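Local coordinates for protein fructokinase (Xylella fastidiosa Temecula1, PDB 3LJS) that probably transfers a phosphate group from ATP to fructose and has the ribokinase-type fold of the PfkB carbohydrate kinases, at residues L8-A13 against E147-G152; G81-S86 against V119-D124; A125-A130 against R154-A159; Q274-D277 against A281-D284. One frame throughout, in Å; residues are numbered along the deposited sequence.

Contact 1 (L8-A13 against E147-G152); sequences LCFGEA and EVTFEG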
loop_
_atom_site.group_PDB
_atom_site.type_symbol
_atom_site.label_atom_id
_atom_site.label_comp_id
_atom_site.label_asym_id
_atom_site.label_seq_id
_atom_site.Cartn_x
_atom_site.Cartn_y
_atom_site.Cartn_z
ATOM N N LEU B 8 11.188 -23.166 12.994
ATOM C CA LEU B 8 10.223 -22.115 13.235
ATOM C C LEU B 8 10.765 -20.792 12.704
ATOM O O LEU B 8 11.770 -20.282 13.191
ATOM C CB LEU B 8 9.948 -22.084 14.741
ATOM C CG LEU B 8 9.302 -20.936 15.497
ATOM C CD1 LEU B 8 8.433 -20.112 14.594
ATOM C CD2 LEU B 8 8.520 -21.527 16.673
ATOM N N CYS B 9 10.114 -20.268 11.670
ATOM C CA CYS B 9 10.523 -19.003 11.060
ATOM C C CYS B 9 9.583 -17.919 11.551
ATOM O O CYS B 9 8.379 -17.983 11.319
ATOM C CB CYS B 9 10.456 -19.103 9.536
ATOM S SG CYS B 9 11.651 -20.269 8.840
ATOM N N PHE B 10 10.137 -16.916 12.219
ATOM C CA PHE B 10 9.314 -15.856 12.778
ATOM C C PHE B 10 9.517 -14.466 12.194
ATOM O O PHE B 10 10.634 -14.063 11.887
ATOM C CB PHE B 10 9.549 -15.779 14.290
ATOM C CG PHE B 10 8.865 -14.613 14.943
ATOM C CD1 PHE B 10 7.516 -14.679 15.272
ATOM C CD2 PHE B 10 9.557 -13.427 15.177
ATOM C CE1 PHE B 10 6.864 -13.575 15.826
ATOM C CE2 PHE B 10 8.914 -12.320 15.729
ATOM C CZ PHE B 10 7.567 -12.395 16.051
ATOM N N GLY B 11 8.427 -13.720 12.062
ATOM C CA GLY B 11 8.560 -12.369 11.565
ATOM C C GLY B 11 7.535 -11.890 10.567
ATOM O O GLY B 11 6.333 -12.102 10.714
ATOM N N GLU B 12 8.028 -11.239 9.523
ATOM C CA GLU B 12 7.140 -10.698 8.526
ATOM C C GLU B 12 7.038 -11.492 7.240
ATOM O O GLU B 12 8.016 -12.057 6.744
ATOM C CB GLU B 12 7.537 -9.253 8.196
ATOM C CG GLU B 12 8.665 -9.097 7.173
ATOM C CD GLU B 12 10.042 -9.487 7.705
ATOM O OE1 GLU B 12 10.144 -9.940 8.869
ATOM O OE2 GLU B 12 11.033 -9.337 6.948
ATOM N N ALA B 13 5.814 -11.532 6.738
ATOM C CA ALA B 13 5.466 -12.147 5.475
ATOM C C ALA B 13 4.736 -10.951 4.864
ATOM O O ALA B 13 3.877 -10.350 5.512
ATOM C CB ALA B 13 4.506 -13.318 5.683
ATOM N N GLU B 147 10.790 -6.414 21.092
ATOM C CA GLU B 147 10.724 -7.146 22.349
ATOM C C GLU B 147 10.097 -8.518 22.128
ATOM O O GLU B 147 10.499 -9.499 22.753
ATOM C CB GLU B 147 9.917 -6.364 23.393
ATOM C CG GLU B 147 9.598 -7.174 24.652
ATOM C CD GLU B 147 10.840 -7.639 25.408
ATOM O OE1 GLU B 147 10.706 -8.546 26.258
ATOM O OE2 GLU B 147 11.943 -7.097 25.167
ATOM N N VAL B 148 9.107 -8.583 21.244
ATOM C CA VAL B 148 8.451 -9.850 20.926
ATOM C C VAL B 148 9.476 -10.796 20.279
ATOM O O VAL B 148 9.522 -11.992 20.590
ATOM C CB VAL B 148 7.261 -9.628 19.957
ATOM C CG1 VAL B 148 6.750 -10.961 19.434
ATOM C CG2 VAL B 148 6.130 -8.881 20.682
ATOM N N THR B 149 10.308 -10.254 19.392
ATOM C CA THR B 149 11.322 -11.064 18.726
ATOM C C THR B 149 12.348 -11.568 19.756
ATOM O O THR B 149 12.715 -12.744 19.749
ATOM C CB THR B 149 12.049 -10.263 17.602
ATOM O OG1 THR B 149 11.082 -9.735 16.681
ATOM C CG2 THR B 149 13.011 -11.167 16.824
ATOM N N PHE B 150 12.794 -10.692 20.654
ATOM C CA PHE B 150 13.767 -11.102 21.659
ATOM C C PHE B 150 13.184 -12.195 22.553
ATOM O O PHE B 150 13.858 -13.179 22.853
ATOM C CB PHE B 150 14.207 -9.913 22.521
ATOM C CG PHE B 150 14.819 -8.778 21.738
ATOM C CD1 PHE B 150 15.684 -9.026 20.674
ATOM C CD2 PHE B 150 14.560 -7.456 22.095
ATOM C CE1 PHE B 150 16.288 -7.973 19.976
ATOM C CE2 PHE B 150 15.159 -6.393 21.405
ATOM C CZ PHE B 150 16.023 -6.653 20.345
ATOM N N GLU B 151 11.927 -12.026 22.964
ATOM C CA GLU B 151 11.262 -13.003 23.819
ATOM C C GLU B 151 11.154 -14.342 23.100
ATOM O O GLU B 151 11.312 -15.401 23.711
ATOM C CB GLU B 151 9.869 -12.501 24.220
ATOM C CG GLU B 151 9.094 -13.415 25.167
ATOM C CD GLU B 151 9.851 -13.751 26.459
ATOM O OE1 GLU B 151 10.716 -12.956 26.889
ATOM O OE2 GLU B 151 9.565 -14.813 27.057
ATOM N N GLY B 152 10.877 -14.292 21.801
ATOM C CA GLY B 152 10.793 -15.518 21.032
ATOM C C GLY B 152 12.143 -16.221 21.010
ATOM O O GLY B 152 12.220 -17.447 21.135
#

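Contact 2 (G81-S86 against V119-D124); sequences GIVRTS and VEHFQD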
loop_
_atom_site.group_PDB
_atom_site.type_symbol
_atom_site.label_atom_id
_atom_site.label_comp_id
_atom_site.label_asym_id
_atom_site.label_seq_id
_atom_site.Cartn_x
_atom_site.Cartn_y
_atom_site.Cartn_z
ATOM N N GLY B 81 0.675 -21.620 13.520
ATOM C CA GLY B 81 1.166 -20.503 14.308
ATOM C C GLY B 81 0.887 -19.123 13.743
ATOM O O GLY B 81 1.357 -18.122 14.282
ATOM N N ILE B 82 0.139 -19.060 12.650
ATOM C CA ILE B 82 -0.187 -17.775 12.047
ATOM C C ILE B 82 -1.426 -17.189 12.711
ATOM O O ILE B 82 -2.390 -17.902 12.964
ATOM C CB ILE B 82 -0.473 -17.914 10.528
ATOM C CG1 ILE B 82 0.809 -18.279 9.778
ATOM C CG2 ILE B 82 -1.033 -16.602 9.976
ATOM C CD1 ILE B 82 0.601 -18.527 8.290
ATOM N N VAL B 83 -1.388 -15.895 13.020
ATOM C CA VAL B 83 -2.545 -15.227 13.606
ATOM C C VAL B 83 -2.948 -14.121 12.641
ATOM O O VAL B 83 -2.146 -13.704 11.802
ATOM C CB VAL B 83 -2.247 -14.633 15.002
ATOM C CG1 VAL B 83 -2.070 -15.762 16.009
ATOM C CG2 VAL B 83 -1.017 -13.757 14.950
ATOM N N ARG B 84 -4.185 -13.648 12.751
ATOM C CA ARG B 84 -4.678 -12.621 11.837
ATOM C C ARG B 84 -5.149 -11.351 12.536
ATOM O O ARG B 84 -5.469 -11.364 13.723
ATOM C CB ARG B 84 -5.842 -13.186 11.009
ATOM C CG ARG B 84 -5.581 -14.551 10.372
ATOM C CD ARG B 84 -4.467 -14.491 9.332
ATOM N NE ARG B 84 -4.884 -13.842 8.093
ATOM C CZ ARG B 84 -5.503 -14.458 7.091
ATOM N NH1 ARG B 84 -5.785 -15.752 7.172
ATOM N NH2 ARG B 84 -5.837 -13.782 6.001
ATOM N N THR B 85 -5.191 -10.255 11.786
ATOM C CA THR B 85 -5.658 -8.986 12.323
ATOM C C THR B 85 -6.285 -8.106 11.244
ATOM O O THR B 85 -5.871 -8.135 10.085
ATOM C CB THR B 85 -4.527 -8.196 12.989
ATOM O OG1 THR B 85 -5.062 -6.975 13.519
ATOM C CG2 THR B 85 -3.433 -7.873 11.986
ATOM N N SER B 86 -7.288 -7.328 11.643
ATOM C CA SER B 86 -7.979 -6.415 10.740
ATOM C C SER B 86 -7.599 -4.992 11.117
ATOM O O SER B 86 -8.072 -4.033 10.510
ATOM C CB SER B 86 -9.497 -6.582 10.870
ATOM O OG SER B 86 -9.903 -7.890 10.505
ATOM N N VAL B 119 3.613 -11.179 22.232
ATOM C CA VAL B 119 4.018 -12.394 22.932
ATOM C C VAL B 119 2.868 -13.359 23.193
ATOM O O VAL B 119 3.051 -14.575 23.146
ATOM C CB VAL B 119 4.729 -12.056 24.260
ATOM C CG1 VAL B 119 5.039 -13.333 25.027
ATOM C CG2 VAL B 119 6.024 -11.303 23.965
ATOM N N GLU B 120 1.681 -12.814 23.452
ATOM C CA GLU B 120 0.496 -13.631 23.710
ATOM C C GLU B 120 0.117 -14.492 22.501
ATOM O O GLU B 120 -0.625 -15.467 22.637
ATOM C CB GLU B 120 -0.686 -12.726 24.066
ATOM C CG GLU B 120 -1.166 -11.884 22.889
ATOM C CD GLU B 120 -2.001 -10.690 23.309
ATOM O OE1 GLU B 120 -1.475 -9.825 24.039
ATOM O OE2 GLU B 120 -3.179 -10.612 22.900
ATOM N N HIS B 121 0.620 -14.136 21.320
ATOM C CA HIS B 121 0.292 -14.887 20.106
ATOM C C HIS B 121 1.140 -16.138 19.892
ATOM O O HIS B 121 0.825 -16.963 19.031
ATOM C CB HIS B 121 0.387 -13.979 18.871
ATOM C CG HIS B 121 -0.573 -12.830 18.894
ATOM N ND1 HIS B 121 -1.940 -13.001 18.976
ATOM C CD2 HIS B 121 -0.363 -11.492 18.885
ATOM C CE1 HIS B 121 -2.528 -11.818 19.022
ATOM N NE2 HIS B 121 -1.594 -10.887 18.969
ATOM N N PHE B 122 2.215 -16.280 20.663
ATOM C CA PHE B 122 3.069 -17.464 20.551
ATOM C C PHE B 122 2.306 -18.654 21.113
ATOM O O PHE B 122 1.472 -18.495 22.004
ATOM C CB PHE B 122 4.362 -17.299 21.354
ATOM C CG PHE B 122 5.409 -16.474 20.668
ATOM C CD1 PHE B 122 5.819 -16.782 19.378
ATOM C CD2 PHE B 122 6.020 -15.419 21.333
ATOM C CE1 PHE B 122 6.829 -16.055 18.760
ATOM C CE2 PHE B 122 7.032 -14.686 20.724
ATOM C CZ PHE B 122 7.435 -15.008 19.434
ATOM N N GLN B 123 2.595 -19.842 20.595
ATOM C CA GLN B 123 1.945 -21.063 21.056
ATOM C C GLN B 123 2.996 -22.032 21.592
ATOM O O GLN B 123 4.001 -22.306 20.931
ATOM C CB GLN B 123 1.184 -21.704 19.903
ATOM C CG GLN B 123 0.008 -20.887 19.426
ATOM C CD GLN B 123 -0.486 -21.343 18.077
ATOM O OE1 GLN B 123 -0.611 -22.540 17.823
ATOM N NE2 GLN B 123 -0.776 -20.389 17.200
ATOM N N ASP B 124 2.765 -22.554 22.790
ATOM C CA ASP B 124 3.714 -23.472 23.403
ATOM C C ASP B 124 4.046 -24.677 22.527
ATOM O O ASP B 124 5.179 -25.147 22.533
ATOM C CB ASP B 124 3.196 -23.929 24.770
ATOM C CG ASP B 124 3.222 -22.810 25.802
ATOM O OD1 ASP B 124 3.586 -21.672 25.433
ATOM O OD2 ASP B 124 2.881 -23.061 26.980
HETATM O O HOH W 1 1.818 -18.490 16.901
#

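Contact 3 (A125-A130 against R154-A159); sequences ASFSDA and RRAQAA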
loop_
_atom_site.group_PDB
_atom_site.type_symbol
_atom_site.label_atom_id
_atom_site.label_comp_id
_atom_site.label_asym_id
_atom_site.label_seq_id
_atom_site.Cartn_x
_atom_site.Cartn_y
_atom_site.Cartn_z
ATOM N N ALA B 125 3.072 -25.163 21.767
ATOM C CA ALA B 125 3.294 -26.313 20.892
ATOM C C ALA B 125 4.359 -26.027 19.825
ATOM O O ALA B 125 5.083 -26.932 19.405
ATOM C CB ALA B 125 1.985 -26.726 20.228
ATOM N N SER B 126 4.445 -24.771 19.386
ATOM C CA SER B 126 5.431 -24.362 18.381
ATOM C C SER B 126 6.849 -24.558 18.908
ATOM O O SER B 126 7.701 -25.135 18.233
ATOM C CB SER B 126 5.248 -22.883 18.015
ATOM O OG SER B 126 4.002 -22.656 17.385
ATOM N N PHE B 127 7.096 -24.059 20.113
ATOM C CA PHE B 127 8.411 -24.166 20.735
ATOM C C PHE B 127 8.735 -25.587 21.199
ATOM O O PHE B 127 9.894 -25.994 21.189
ATOM C CB PHE B 127 8.511 -23.180 21.903
ATOM C CG PHE B 127 8.518 -21.737 21.471
ATOM C CD1 PHE B 127 9.693 -21.139 21.019
ATOM C CD2 PHE B 127 7.340 -20.991 21.466
ATOM C CE1 PHE B 127 9.701 -19.815 20.565
ATOM C CE2 PHE B 127 7.336 -19.663 21.011
ATOM C CZ PHE B 127 8.521 -19.076 20.560
ATOM N N SER B 128 7.718 -26.344 21.597
ATOM C CA SER B 128 7.951 -27.718 22.037
ATOM C C SER B 128 8.545 -28.552 20.909
ATOM O O SER B 128 9.520 -29.274 21.112
ATOM C CB SER B 128 6.646 -28.372 22.503
ATOM O OG SER B 128 6.175 -27.765 23.690
ATOM N N ASP B 129 7.960 -28.438 19.720
ATOM C CA ASP B 129 8.416 -29.198 18.558
ATOM C C ASP B 129 9.544 -28.540 17.765
ATOM O O ASP B 129 10.074 -29.144 16.835
ATOM C CB ASP B 129 7.246 -29.459 17.599
ATOM C CG ASP B 129 6.042 -30.077 18.292
ATOM O OD1 ASP B 129 6.225 -31.031 19.082
ATOM O OD2 ASP B 129 4.909 -29.612 18.037
ATOM N N ALA B 130 9.919 -27.317 18.125
ATOM C CA ALA B 130 10.967 -26.618 17.388
ATOM C C ALA B 130 12.403 -27.000 17.731
ATOM O O ALA B 130 12.779 -27.117 18.896
ATOM C CB ALA B 130 10.796 -25.113 17.548
ATOM N N ARG B 154 14.525 -15.930 23.266
ATOM C CA ARG B 154 14.819 -16.422 24.610
ATOM C C ARG B 154 14.001 -17.673 24.926
ATOM O O ARG B 154 14.486 -18.607 25.571
ATOM C CB ARG B 154 14.535 -15.338 25.663
ATOM C CG ARG B 154 15.522 -14.172 25.634
ATOM C CD ARG B 154 15.261 -13.169 26.764
ATOM N NE ARG B 154 13.941 -12.550 26.661
ATOM C CZ ARG B 154 13.733 -11.263 26.401
ATOM N NH1 ARG B 154 14.763 -10.443 26.219
ATOM N NH2 ARG B 154 12.492 -10.794 26.319
ATOM N N ARG B 155 12.756 -17.685 24.468
ATOM C CA ARG B 155 11.870 -18.818 24.696
ATOM C C ARG B 155 12.390 -20.026 23.902
ATOM O O ARG B 155 12.415 -21.154 24.395
ATOM C CB ARG B 155 10.446 -18.442 24.257
ATOM C CG ARG B 155 9.357 -19.366 24.762
ATOM C CD ARG B 155 7.978 -18.713 24.631
ATOM N NE ARG B 155 7.848 -17.519 25.468
ATOM C CZ ARG B 155 6.715 -16.836 25.638
ATOM N NH1 ARG B 155 5.602 -17.224 25.025
ATOM N NH2 ARG B 155 6.694 -15.769 26.428
ATOM N N ALA B 156 12.820 -19.778 22.671
ATOM C CA ALA B 156 13.343 -20.839 21.822
ATOM C C ALA B 156 14.546 -21.506 22.485
ATOM O O ALA B 156 14.617 -22.729 22.574
ATOM C CB ALA B 156 13.744 -20.267 20.459
ATOM N N GLN B 157 15.489 -20.696 22.950
ATOM C CA GLN B 157 16.693 -21.211 23.589
ATOM C C GLN B 157 16.337 -22.078 24.792
ATOM O O GLN B 157 16.837 -23.196 24.933
ATOM C CB GLN B 157 17.592 -20.044 24.020
ATOM C CG GLN B 157 18.939 -20.447 24.621
ATOM C CD GLN B 157 18.824 -20.932 26.055
ATOM O OE1 GLN B 157 18.108 -20.342 26.863
ATOM N NE2 GLN B 157 19.543 -22.003 26.381
ATOM N N ALA B 158 15.455 -21.569 25.645
ATOM C CA ALA B 158 15.046 -22.303 26.834
ATOM C C ALA B 158 14.298 -23.594 26.499
ATOM O O ALA B 158 14.317 -24.538 27.282
ATOM C CB ALA B 158 14.183 -21.415 27.721
ATOM N N ALA B 159 13.647 -23.631 25.337
ATOM C CA ALA B 159 12.890 -24.808 24.910
ATOM C C ALA B 159 13.727 -25.825 24.135
ATOM O O ALA B 159 13.196 -26.805 23.614
ATOM C CB ALA B 159 11.688 -24.380 24.067
#

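Contact 4 (Q274-D277 against A281-D284); sequences QQFD and ALID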
loop_
_atom_site.group_PDB
_atom_site.type_symbol
_atom_site.label_atom_id
_atom_site.label_comp_id
_atom_site.label_asym_id
_atom_site.label_seq_id
_atom_site.Cartn_x
_atom_site.Cartn_y
_atom_site.Cartn_z
ATOM N N GLN B 274 17.934 -31.862 9.732
ATOM C CA GLN B 274 18.047 -33.247 9.286
ATOM C C GLN B 274 19.165 -33.992 10.023
ATOM O O GLN B 274 19.000 -35.142 10.426
ATOM C CB GLN B 274 18.336 -33.309 7.778
ATOM C CG GLN B 274 17.195 -32.867 6.862
ATOM C CD GLN B 274 15.982 -33.791 6.924
ATOM O OE1 GLN B 274 16.113 -35.013 6.846
ATOM N NE2 GLN B 274 14.796 -33.206 7.054
ATOM N N GLN B 275 20.297 -33.321 10.210
ATOM C CA GLN B 275 21.462 -33.933 10.840
ATOM C C GLN B 275 21.605 -33.868 12.361
ATOM O O GLN B 275 22.222 -34.753 12.954
ATOM C CB GLN B 275 22.732 -33.366 10.195
ATOM C CG GLN B 275 22.750 -33.501 8.679
ATOM C CD GLN B 275 24.032 -32.983 8.064
ATOM O OE1 GLN B 275 24.481 -31.878 8.378
ATOM N NE2 GLN B 275 24.627 -33.777 7.178
ATOM N N PHE B 276 21.056 -32.838 12.996
ATOM C CA PHE B 276 21.184 -32.711 14.450
ATOM C C PHE B 276 20.112 -33.469 15.234
ATOM O O PHE B 276 18.927 -33.380 14.915
ATOM C CB PHE B 276 21.131 -31.237 14.870
ATOM C CG PHE B 276 22.193 -30.370 14.247
ATOM C CD1 PHE B 276 23.332 -30.923 13.670
ATOM C CD2 PHE B 276 22.066 -28.981 14.274
ATOM C CE1 PHE B 276 24.328 -30.107 13.135
ATOM C CE2 PHE B 276 23.056 -28.156 13.743
ATOM C CZ PHE B 276 24.189 -28.718 13.172
ATOM N N ASP B 277 20.523 -34.211 16.263
ATOM C CA ASP B 277 19.556 -34.938 17.089
ATOM C C ASP B 277 18.882 -33.918 17.987
ATOM O O ASP B 277 17.702 -34.036 18.312
ATOM C CB ASP B 277 20.232 -35.978 17.994
ATOM C CG ASP B 277 20.908 -37.088 17.219
ATOM O OD1 ASP B 277 20.372 -37.501 16.169
ATOM O OD2 ASP B 277 21.973 -37.559 17.680
ATOM N N ALA B 281 23.842 -30.579 19.455
ATOM C CA ALA B 281 24.622 -31.051 18.314
ATOM C C ALA B 281 25.310 -29.918 17.546
ATOM O O ALA B 281 26.273 -30.160 16.816
ATOM C CB ALA B 281 23.730 -31.854 17.364
ATOM N N LEU B 282 24.824 -28.686 17.696
ATOM C CA LEU B 282 25.443 -27.558 16.989
ATOM C C LEU B 282 26.890 -27.350 17.450
ATOM O O LEU B 282 27.765 -26.974 16.656
ATOM C CB LEU B 282 24.645 -26.264 17.216
ATOM C CG LEU B 282 25.249 -24.990 16.615
ATOM C CD1 LEU B 282 25.237 -25.086 15.098
ATOM C CD2 LEU B 282 24.460 -23.773 17.067
ATOM N N ILE B 283 27.141 -27.606 18.731
ATOM C CA ILE B 283 28.477 -27.435 19.292
ATOM C C ILE B 283 29.491 -28.363 18.623
ATOM O O ILE B 283 30.572 -27.925 18.219
ATOM C CB ILE B 283 28.471 -27.680 20.819
ATOM C CG1 ILE B 283 27.475 -26.730 21.488
ATOM C CG2 ILE B 283 29.856 -27.444 21.394
ATOM C CD1 ILE B 283 27.759 -25.253 21.223
ATOM N N ASP B 284 29.143 -29.639 18.499
ATOM C CA ASP B 284 30.031 -30.602 17.862
ATOM C C ASP B 284 30.239 -30.205 16.410
ATOM O O ASP B 284 31.344 -30.286 15.882
ATOM C CB ASP B 284 29.431 -32.004 17.936
ATOM C CG ASP B 284 29.164 -32.438 19.361
ATOM O OD1 ASP B 284 30.109 -32.390 20.177
ATOM O OD2 ASP B 284 28.011 -32.818 19.665
#

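Contact 1 (L8-A13 against E147-G152)
The hydroxyl OG1 of Thr149, which has hydrogen-bond partners in the backbone carbonyls of Ser139 and Ile145, is also the atom that meets Phe10. It lies at the ring edge, in the ring plane, 3.5 Å from Phe10 CE2. The two carbonyls share the single proton of the hydroxyl, and the phenyl edge, for its part, meets OG1 by packing alone. The torsion of Thr149 (chi1 -55°) sets OG1 opposite the carbonyl carbon and next to the backbone N. Val148 supplies the apolar half of the contact: its CG1 branch approaches Phe10 CZ obliquely, at 3.8 Å, and the two side chains run at about a right angle. Phe10 reaches both helix residues with the far end of its ring, because CG stands anti to the backbone N (chi1 173°) and carries the phenyl group away from the strand. Further aromatic packing comes from Phe117, edge-to-face with Phe10, and from Phe122, whose plane is inclined by about 45°. The contact thus fastens helix 143-158 onto the central mixed sheet at strand 6-10, which runs parallel to its neighbours 53-60 and 130-136, while helix 38-49 covers Cys9.

Contact 2 (G81-S86 against V119-D124)
The imidazole of His121 lies flat between two aliphatic groups. Val83 CG2 covers one face, and on the opposite face Glu120 CG stands over the ring centre, 3.9 Å above the plane. Phe117 adds an edge-to-face aromatic contact with the same ring. Both methyl groups of Val83 take part: CG2 approaches His121 CG at 4.1 Å, and CG1 is equally distant from His121 ND1. The valine and histidine side chains run at about a right angle, each pointing across the gap between strand 82-85, an edge strand of the large sheet within this chain, and the short 3-10 segment 119-121. Farther along, Gln123 reaches back over Gly81, its chain extended beyond CG (chi2 164°). Its NE2 packs 3.5 Å from Gly81 CA and is hydrogen-bonded to the carbonyl of Asp80, which anchors the amide beside Gly81. Between these two side-chain contacts a water joins the backbones, donating to Gly81 O (2.7 Å) and to His121 O (2.8 Å). Both protons of the water are therefore spent on carbonyls that do not meet directly. Chemically, the two segments are joined by van der Waals packing, with a valine against one face of an imidazole, and by a shared water; the bond from Gln123 to Asp80 adds a direct polar tie just outside them.

Contact 3 (A125-A130 against R154-A159)
Two first torsions bring the aromatic and aliphatic groups together: Phe127 directs CG opposite its carbonyl carbon (chi1 -68°), while Arg155 sends CG anti to the backbone N (chi1 -165°) and over the phenyl ring. The residues belong to two helices of the layered alpha/beta fold of the ribokinase clan, the short helix 124-129 and helix 143-158, the latter being the connection of a beta-alpha-beta crossover between the parallel strands 130-136 and 162-166. Arg155 CG lies 4.0 Å from the centroid of the Phe127 ring and only 3° off its normal, a well-centred CH-pi contact. CD continues across the same ring to within 3.8 Å of Phe127 CE2. The chain then bends at chi3, leaving the guanidinium turned well away from the ring plane; its NH2 forms a salt bridge with Glu151, so the methylenes do the packing and the charge is engaged within its own helix. Phe122 adds an edge-to-face contact with Phe127. On the helix backbone, Ala156 CA comes within 3.7 Å of Phe127 CD1. At the end of helix 143-158, the methyl CB of Ala159 touches Phe127 twice, 3.8 Å from its O and 4.0 Å from its CB.

Contact 4 (Q274-D277 against A281-D284)
Phe276 and Ala281 bring the two backbones within 5.4 Å of each other, measured between their CA atoms, with four residues between them. The first segment completes helix 262-275 and leaves helical geometry at Phe276, whose extended psi of 133° turns the chain away from the helix; the second lies in helix 281-286. The two helices are joined by a short turn, and Phe276 packs back against the second of them, on Ala281 and Leu282. Ala281 is pressed against the root of the phenylalanine side chain: its CB is 3.7 Å from Phe276 CB and 3.8 Å from Phe276 CG. One face of the ring is turned to the backbone of Ala281 and Leu282. Ala281 O stands 4.2 Å above the ring plane of Phe276, displaced toward the rim, and Leu282 CA lies over the same face. Leu282 reaches the end of the ring with one branch. With Leu282 CG anti to the backbone N (chi1 176°), CD1 comes to 4.0 Å from Phe276 CE2; the two side chains cross obliquely. Beyond the pair, Phe272 meets the same phenyl group with planes about 20° apart, and Phe285 meets it edge-to-face. The carbonyl of Phe276 accepts a hydrogen bond from Lys5 NZ, close to the start of the chain. Phe276 and Leu282 both rest on Ile162 of strand 162-166, so the junction between helices 262-275 and 281-286 is seated against the first residue of that central strand.

Overall arrangement
Contacts 1, 2 and 3 form one continuous region on the same side of the chain, with centres 11 Å (1 and 2), 12 Å (1 and 3) and 15 Å (2 and 3) apart. Phe122, in the loop of contact 2, joins them: its CZ touches Gly152 CA of contact 1 at 3.8 Å, and its CD1 touches Phe127 CE2 of contact 3 at 3.6 Å. Contacts 1 and 3 share helix 143-158, and Glu147 and Arg154 link them by a salt bridge along it. Contact 4 stands apart, its nearest atoms about 9 Å from contact 3. All four are structural and lie away from the ATP-binding residues, among them Lys195 and Asp231.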